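Local structure of peptidoglycan-N-acetylmuramic acid deacetylase PdaA (Bacillus subtilis, 1NY1) at residues Pro106-Lys111 / Leu137-Pro142; Glu4-Gly9 / Gly144-Tyr149; Phe35-Thr40 / Gln189-Ala194. The protein removes acetyl groups from N-acetylmuramic acid in peptidoglycan, leading to muramic delta-lactam in the spore cortex, and is required for germination. All coordinates share one frame; numbering follows the deposited sequence.

How the contacts relate
Contact 2 comes first along the chain: the N-terminal strand 6-7 pairs with strand 145-146 and closes a long loop. Contact 3 begins within that loop, at 35-40, and closes only at 189-194, where the chain enters strand 194-198. Contacts 2 and 3 therefore cross. Contact 1 lies inside both loops and spans little more than helix 113-131. It joins the loop after strand 97-100 to the end of strand 138-139. Contacts 1 and 2 are direct neighbours: Tyr149 OH and Lys111 O form a probable hydrogen bond. Contacts 2 and 3 meet where the Trp8 ring packs on Tyr36. Contacts 1 and 3 do not touch; their centres lie about 22 Å apart.

Contact 1 (Pro106-Lys111 / Leu137-Pro142)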
# COMPACT_ATOMS: atom_id res chain seq x y z
N PRO A 106 -7.73 -13.64 -1.30
CA PRO A 106 -8.33 -14.28 -2.47
C PRO A 106 -8.65 -13.27 -3.57
O PRO A 106 -8.45 -12.06 -3.40
CB PRO A 106 -9.59 -14.90 -1.90
CG PRO A 106 -10.06 -13.80 -0.98
CD PRO A 106 -8.77 -13.34 -0.29
N ASP A 107 -9.16 -13.78 -4.69
CA ASP A 107 -9.57 -12.94 -5.81
C ASP A 107 -10.97 -12.49 -5.41
O ASP A 107 -11.91 -13.27 -5.47
CB ASP A 107 -9.64 -13.78 -7.09
CG ASP A 107 -9.99 -12.95 -8.31
OD1 ASP A 107 -10.90 -12.09 -8.23
OD2 ASP A 107 -9.36 -13.17 -9.37
N LEU A 108 -11.10 -11.23 -5.00
CA LEU A 108 -12.39 -10.72 -4.57
C LEU A 108 -13.50 -10.79 -5.61
O LEU A 108 -14.67 -10.86 -5.24
CB LEU A 108 -12.25 -9.27 -4.10
CG LEU A 108 -11.34 -9.06 -2.90
CD1 LEU A 108 -11.24 -7.57 -2.58
CD2 LEU A 108 -11.88 -9.83 -1.71
N THR A 109 -13.15 -10.79 -6.89
CA THR A 109 -14.18 -10.83 -7.92
C THR A 109 -14.90 -12.18 -7.94
O THR A 109 -15.90 -12.33 -8.63
CB THR A 109 -13.61 -10.57 -9.34
OG1 THR A 109 -12.90 -11.72 -9.80
CG2 THR A 109 -12.67 -9.36 -9.32
N THR A 110 -14.39 -13.14 -7.18
CA THR A 110 -14.99 -14.47 -7.13
C THR A 110 -15.76 -14.70 -5.83
O THR A 110 -16.29 -15.79 -5.60
CB THR A 110 -13.91 -15.56 -7.26
OG1 THR A 110 -13.07 -15.55 -6.09
CG2 THR A 110 -13.05 -15.32 -8.49
N LYS A 111 -15.81 -13.67 -4.98
CA LYS A 111 -16.50 -13.76 -3.69
C LYS A 111 -17.81 -12.98 -3.67
O LYS A 111 -17.94 -11.92 -4.30
CB LYS A 111 -15.61 -13.23 -2.57
CG LYS A 111 -14.29 -13.96 -2.39
CD LYS A 111 -14.48 -15.43 -2.03
CE LYS A 111 -13.14 -16.15 -1.93
NZ LYS A 111 -13.27 -17.61 -1.67
N LEU A 137 -10.66 2.79 7.32
CA LEU A 137 -10.79 1.65 6.41
C LEU A 137 -10.13 1.82 5.05
O LEU A 137 -10.64 2.52 4.18
CB LEU A 137 -12.28 1.35 6.18
CG LEU A 137 -13.15 1.07 7.41
CD1 LEU A 137 -14.58 0.73 6.99
CD2 LEU A 137 -12.54 -0.07 8.18
N TYR A 138 -8.99 1.15 4.86
CA TYR A 138 -8.26 1.19 3.60
C TYR A 138 -8.12 -0.22 3.07
O TYR A 138 -7.87 -1.15 3.83
CB TYR A 138 -6.87 1.78 3.79
CG TYR A 138 -6.91 3.22 4.18
CD1 TYR A 138 -7.51 4.17 3.34
CD2 TYR A 138 -6.37 3.65 5.39
CE1 TYR A 138 -7.58 5.50 3.70
CE2 TYR A 138 -6.44 4.99 5.76
CZ TYR A 138 -7.04 5.91 4.91
OH TYR A 138 -7.13 7.23 5.28
N LEU A 139 -8.27 -0.37 1.76
CA LEU A 139 -8.16 -1.68 1.16
C LEU A 139 -7.30 -1.70 -0.08
O LEU A 139 -7.27 -0.74 -0.86
CB LEU A 139 -9.55 -2.20 0.78
CG LEU A 139 -9.59 -3.43 -0.13
CD1 LEU A 139 -8.97 -4.62 0.59
CD2 LEU A 139 -11.02 -3.73 -0.53
N ARG A 140 -6.59 -2.80 -0.26
CA ARG A 140 -5.79 -2.99 -1.44
C ARG A 140 -6.19 -4.38 -1.92
O ARG A 140 -5.96 -5.37 -1.24
CB ARG A 140 -4.30 -2.94 -1.14
CG ARG A 140 -3.47 -3.13 -2.40
CD ARG A 140 -2.08 -2.59 -2.24
NE ARG A 140 -2.02 -1.14 -2.33
CZ ARG A 140 -1.00 -0.42 -1.87
NH1 ARG A 140 0.02 -1.03 -1.29
NH2 ARG A 140 -1.00 0.90 -2.01
N PRO A 141 -6.85 -4.45 -3.08
CA PRO A 141 -7.29 -5.74 -3.62
C PRO A 141 -6.17 -6.76 -3.77
O PRO A 141 -5.09 -6.44 -4.28
CB PRO A 141 -7.91 -5.36 -4.96
CG PRO A 141 -8.49 -4.02 -4.67
CD PRO A 141 -7.38 -3.34 -3.89
N PRO A 142 -6.40 -8.00 -3.32
CA PRO A 142 -5.36 -9.02 -3.44
C PRO A 142 -4.88 -9.14 -4.89
O PRO A 142 -5.68 -9.23 -5.82
CB PRO A 142 -6.08 -10.29 -2.97
CG PRO A 142 -7.03 -9.76 -1.93
CD PRO A 142 -7.57 -8.51 -2.59
O HOH W 1 -8.97 -9.27 -5.42
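The backbones come closest at Pro106 and Pro142, whose CA atoms are 6.1 Å apart, and no hydrogen bond joins the two segments directly. The contact belongs to the NodB homology domain of the polysaccharide deacetylases. It sets the loop behind the metal-binding His101 and His105 against the chain leaving strand 138-139. The Pro142 ring meets the loop at two points. Its CB sits 3.0 Å from Pro106 O, a tight approach. Its CD lies 3.8 Å from Leu108 CD1, and the two side chains cross at about a right angle. In Leu108, CG is anti to the carbonyl carbon (chi1 -62°), which directs the branch to Pro142. The same CD1 reaches Leu139 CD2 at 4.4 Å, so one methyl touches both Leu139 of the strand and Pro142, three residues on. Pro142 also packs on His105, so the contact lies directly beside the metal site. Arg140, in the same segment, turns away from the contact. It makes a salt bridge with Asp50, the likely proton acceptor. The 106-111 loop is braced from within by an Asx turn. Asp107 OD1 accepts from Thr109 N nearly along its C-O axis. It also takes Thr109 OG1 at 2.6 Å, from above the carboxylate plane. Asp107 O is likewise doubly held, by Thr110 N and by Thr110 OG1 in the carbonyl plane. A water links the segments: it accepts from Leu108 N at 2.9 Å and gives a weak, 3.3 Å bond to Pro142 O.

Contact 2 (Glu4-Gly9 / Gly144-Tyr149)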
# COMPACT_ATOMS: atom_id res chain seq x y z
N GLU A 4 -16.27 -7.69 -14.37
CA GLU A 4 -15.17 -8.12 -15.22
C GLU A 4 -13.86 -7.88 -14.50
O GLU A 4 -13.56 -6.74 -14.13
CB GLU A 4 -15.20 -7.35 -16.55
CG GLU A 4 -16.26 -7.84 -17.52
CD GLU A 4 -15.97 -9.23 -18.03
OE1 GLU A 4 -14.87 -9.44 -18.59
OE2 GLU A 4 -16.84 -10.12 -17.88
N PRO A 5 -13.07 -8.94 -14.26
CA PRO A 5 -11.78 -8.81 -13.57
C PRO A 5 -10.88 -7.75 -14.20
O PRO A 5 -10.77 -7.66 -15.43
CB PRO A 5 -11.19 -10.21 -13.69
CG PRO A 5 -12.41 -11.07 -13.63
CD PRO A 5 -13.38 -10.35 -14.53
N ILE A 6 -10.25 -6.94 -13.35
CA ILE A 6 -9.35 -5.88 -13.79
C ILE A 6 -8.09 -5.95 -12.94
O ILE A 6 -8.17 -5.97 -11.71
CB ILE A 6 -10.00 -4.48 -13.60
CG1 ILE A 6 -11.35 -4.42 -14.33
CG2 ILE A 6 -9.08 -3.40 -14.13
CD1 ILE A 6 -12.11 -3.13 -14.09
N ASN A 7 -6.92 -6.00 -13.58
CA ASN A 7 -5.67 -6.04 -12.83
C ASN A 7 -5.07 -4.63 -12.84
O ASN A 7 -4.87 -4.05 -13.91
CB ASN A 7 -4.68 -7.03 -13.46
CG ASN A 7 -5.11 -8.48 -13.31
OD1 ASN A 7 -4.30 -9.39 -13.42
ND2 ASN A 7 -6.40 -8.69 -13.09
N TRP A 8 -4.81 -4.08 -11.67
CA TRP A 8 -4.24 -2.75 -11.61
C TRP A 8 -2.86 -2.74 -12.26
O TRP A 8 -1.95 -3.44 -11.82
CB TRP A 8 -4.12 -2.25 -10.17
CG TRP A 8 -3.70 -0.83 -10.14
CD1 TRP A 8 -2.47 -0.33 -9.79
CD2 TRP A 8 -4.46 0.28 -10.60
NE1 TRP A 8 -2.43 1.02 -10.01
CE2 TRP A 8 -3.64 1.43 -10.50
CE3 TRP A 8 -5.77 0.43 -11.08
CZ2 TRP A 8 -4.09 2.70 -10.88
CZ3 TRP A 8 -6.21 1.69 -11.45
CH2 TRP A 8 -5.37 2.81 -11.35
N GLY A 9 -2.73 -1.94 -13.31
CA GLY A 9 -1.48 -1.82 -14.04
C GLY A 9 -1.42 -0.45 -14.69
O GLY A 9 -2.45 0.21 -14.85
N GLY A 144 -3.90 -7.02 -6.79
CA GLY A 144 -4.34 -5.90 -7.60
C GLY A 144 -5.51 -6.21 -8.50
O GLY A 144 -5.79 -5.48 -9.45
N VAL A 145 -6.21 -7.31 -8.22
CA VAL A 145 -7.36 -7.69 -9.03
C VAL A 145 -8.66 -7.16 -8.45
O VAL A 145 -8.96 -7.37 -7.27
CB VAL A 145 -7.47 -9.22 -9.18
CG1 VAL A 145 -8.71 -9.58 -9.97
CG2 VAL A 145 -6.23 -9.76 -9.86
N PHE A 146 -9.43 -6.47 -9.27
CA PHE A 146 -10.70 -5.91 -8.83
C PHE A 146 -11.72 -5.83 -9.97
O PHE A 146 -11.55 -6.45 -11.03
CB PHE A 146 -10.48 -4.51 -8.23
CG PHE A 146 -9.98 -3.49 -9.22
CD1 PHE A 146 -8.67 -3.53 -9.69
CD2 PHE A 146 -10.83 -2.51 -9.70
CE1 PHE A 146 -8.22 -2.61 -10.64
CE2 PHE A 146 -10.40 -1.58 -10.64
CZ PHE A 146 -9.09 -1.64 -11.12
N SER A 147 -12.79 -5.08 -9.75
CA SER A 147 -13.85 -4.91 -10.75
C SER A 147 -14.78 -3.83 -10.22
O SER A 147 -14.65 -3.41 -9.07
CB SER A 147 -14.63 -6.21 -10.93
OG SER A 147 -15.35 -6.54 -9.75
N GLU A 148 -15.71 -3.38 -11.04
CA GLU A 148 -16.63 -2.36 -10.57
C GLU A 148 -17.44 -2.94 -9.41
O GLU A 148 -17.71 -2.24 -8.43
CB GLU A 148 -17.55 -1.92 -11.71
CG GLU A 148 -18.59 -0.90 -11.30
CD GLU A 148 -19.04 -0.04 -12.46
OE1 GLU A 148 -18.78 -0.43 -13.62
OE2 GLU A 148 -19.64 1.03 -12.21
N TYR A 149 -17.79 -4.22 -9.51
CA TYR A 149 -18.54 -4.90 -8.45
C TYR A 149 -17.77 -4.87 -7.13
O TYR A 149 -18.35 -4.62 -6.07
CB TYR A 149 -18.81 -6.35 -8.85
CG TYR A 149 -19.10 -7.28 -7.69
CD1 TYR A 149 -20.30 -7.20 -6.98
CD2 TYR A 149 -18.16 -8.22 -7.28
CE1 TYR A 149 -20.54 -8.04 -5.89
CE2 TYR A 149 -18.39 -9.06 -6.20
CZ TYR A 149 -19.58 -8.97 -5.51
OH TYR A 149 -19.81 -9.80 -4.44
O HOH W 2 -15.63 -4.93 -13.77
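Ile6 and Phe146 form a hydrogen-bonded pair in a two-stranded antiparallel sheet that joins the N-terminal strand 6-7 to strand 145-146. Phe146 N gives Ile6 O a nearly straight bond of 2.8 Å. The return bond, Ile6 N to Phe146 O, is 2.7 Å but more bent, at 138°. Trp8 N extends the ladder with a bond to Gly144 O. The tight part lies on the face that holds Ile6 and Phe146. Phe146 CG stands between its backbone N and carbonyl carbon (chi1 65°), and the ring folds over Ile6. Ile6 CB sits over the ring face in a CH-pi contact, 4.0 Å from the centroid, while Ile6 CG2 comes to 3.5 Å from Phe146 CZ. The same CZ meets the edge of the indole, 3.9 Å from Trp8 CE3. Replacing Phe146 with an alanine would probably leave Ile6 without its aromatic cover and open a gap beside Trp8. The other face is looser and nearer solvent. There Asn7 and Val145 lie side by side, pointing the same way, with ND2 of Asn7 3.4 Å from CG2 of Val145. At the far end a water donates to Glu4 O and accepts from Glu148 N, bridging the two segments. Ser147 is the N-cap of helix 148-156: its OG bonds Val150 N and also Asn3 OD1. Ile6 packs on Leu25 and Leu28 of helix 23-31, and Trp8 stacks on Phe163, just past strand 160-161.

Contact 3 (Phe35-Thr40 / Gln189-Ala194); sequences FYLGNT and QAHPGA
The His191 imidazole has Ala194 CB on one face, 3.2 Å above the plane and offset toward the rim, and Leu37 CD2 at its edge. That methyl lies in the ring plane, 3.5 Å from CE1 of His191, and the two side chains cross at about a right angle. The Leu37 branch leaves on the side of its own backbone N (chi1 -74°), which brings CD2 to His191 and also to 3.5 Å from Gly193 O. The same oxygen takes the hydrogen bond that joins the segments: Gly38 N donates to it at 2.8 Å, nearly straight (172°), on an in-plane lone pair. Residues His191 to Ala194 form a type II beta turn, closed by Ala194 N to His191 O. Pro192 and Gly193 fill its two central positions. Gly193 has positive phi, and a CB there would clash with Thr40 CG2. Toward the exposed end, Pro192 CB rests 3.4 Å from Thr40 O. This is a loop-to-loop contact away from the annotated sites. It brings together the lead-ins to strands 44-51 and 194-198, which run parallel in the central sheet. Gly193 and Ala194 already make backbone bonds with Thr44 and Tyr46 of strand 44-51, while Phe35 packs on helix 226-234.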
# COMPACT_ATOMS: atom_id res chain seq x y z
N PHE A 35 -8.11 5.64 -5.52
CA PHE A 35 -7.05 6.47 -6.09
C PHE A 35 -5.72 5.74 -6.15
O PHE A 35 -5.54 4.71 -5.51
CB PHE A 35 -6.90 7.77 -5.29
CG PHE A 35 -6.66 7.55 -3.82
CD1 PHE A 35 -5.38 7.27 -3.34
CD2 PHE A 35 -7.72 7.58 -2.93
CE1 PHE A 35 -5.17 7.02 -1.99
CE2 PHE A 35 -7.52 7.33 -1.57
CZ PHE A 35 -6.24 7.05 -1.10
N TYR A 36 -4.79 6.28 -6.93
CA TYR A 36 -3.47 5.68 -7.05
C TYR A 36 -2.38 6.75 -6.93
O TYR A 36 -1.19 6.44 -6.95
CB TYR A 36 -3.32 4.94 -8.37
CG TYR A 36 -3.55 5.75 -9.63
CD1 TYR A 36 -4.84 5.97 -10.11
CD2 TYR A 36 -2.48 6.20 -10.40
CE1 TYR A 36 -5.06 6.62 -11.32
CE2 TYR A 36 -2.68 6.85 -11.62
CZ TYR A 36 -3.97 7.05 -12.07
OH TYR A 36 -4.18 7.65 -13.30
N LEU A 37 -2.82 8.00 -6.80
CA LEU A 37 -1.92 9.12 -6.64
C LEU A 37 -2.44 10.06 -5.56
O LEU A 37 -3.64 10.11 -5.29
CB LEU A 37 -1.79 9.91 -7.95
CG LEU A 37 -0.98 9.29 -9.09
CD1 LEU A 37 -1.30 10.01 -10.39
CD2 LEU A 37 0.51 9.38 -8.78
N GLY A 38 -1.52 10.82 -4.96
CA GLY A 38 -1.87 11.78 -3.94
C GLY A 38 -1.83 13.15 -4.60
O GLY A 38 -2.23 13.29 -5.76
N ASN A 39 -1.33 14.16 -3.89
CA ASN A 39 -1.26 15.52 -4.43
C ASN A 39 -0.06 15.68 -5.37
O ASN A 39 1.08 15.83 -4.93
CB ASN A 39 -1.16 16.54 -3.30
CG ASN A 39 -1.33 17.97 -3.78
OD1 ASN A 39 -1.31 18.25 -4.98
ND2 ASN A 39 -1.49 18.89 -2.83
N THR A 40 -0.33 15.68 -6.67
CA THR A 40 0.73 15.82 -7.67
C THR A 40 1.22 17.25 -7.86
O THR A 40 2.08 17.51 -8.69
CB THR A 40 0.26 15.28 -9.04
OG1 THR A 40 -0.84 16.07 -9.51
CG2 THR A 40 -0.19 13.83 -8.92
N GLN A 189 11.76 6.11 -10.40
CA GLN A 189 10.32 6.22 -10.58
C GLN A 189 9.66 7.31 -9.75
O GLN A 189 8.46 7.56 -9.89
CB GLN A 189 9.65 4.88 -10.28
CG GLN A 189 10.03 3.79 -11.28
CD GLN A 189 9.25 2.51 -11.10
OE1 GLN A 189 8.02 2.53 -11.03
NE2 GLN A 189 9.95 1.39 -11.06
N ALA A 190 10.43 7.98 -8.90
CA ALA A 190 9.87 9.03 -8.05
C ALA A 190 9.17 10.13 -8.82
O ALA A 190 9.62 10.54 -9.89
CB ALA A 190 10.97 9.63 -7.18
N HIS A 191 8.05 10.59 -8.28
CA HIS A 191 7.30 11.66 -8.89
C HIS A 191 6.37 12.30 -7.87
O HIS A 191 6.04 11.71 -6.84
CB HIS A 191 6.51 11.17 -10.11
CG HIS A 191 5.67 9.95 -9.85
ND1 HIS A 191 4.38 10.02 -9.38
CD2 HIS A 191 5.94 8.64 -10.03
CE1 HIS A 191 3.88 8.80 -9.29
NE2 HIS A 191 4.81 7.94 -9.67
N PRO A 192 5.96 13.54 -8.15
CA PRO A 192 5.05 14.27 -7.25
C PRO A 192 3.76 13.48 -7.05
O PRO A 192 3.14 13.02 -8.02
CB PRO A 192 4.83 15.58 -8.00
CG PRO A 192 6.16 15.81 -8.63
CD PRO A 192 6.50 14.44 -9.18
N GLY A 193 3.36 13.31 -5.80
CA GLY A 193 2.15 12.59 -5.49
C GLY A 193 2.23 11.08 -5.60
O GLY A 193 1.22 10.39 -5.49
N ALA A 194 3.44 10.55 -5.81
CA ALA A 194 3.60 9.10 -5.95
C ALA A 194 3.19 8.32 -4.72
O ALA A 194 3.46 8.72 -3.58
CB ALA A 194 5.06 8.77 -6.27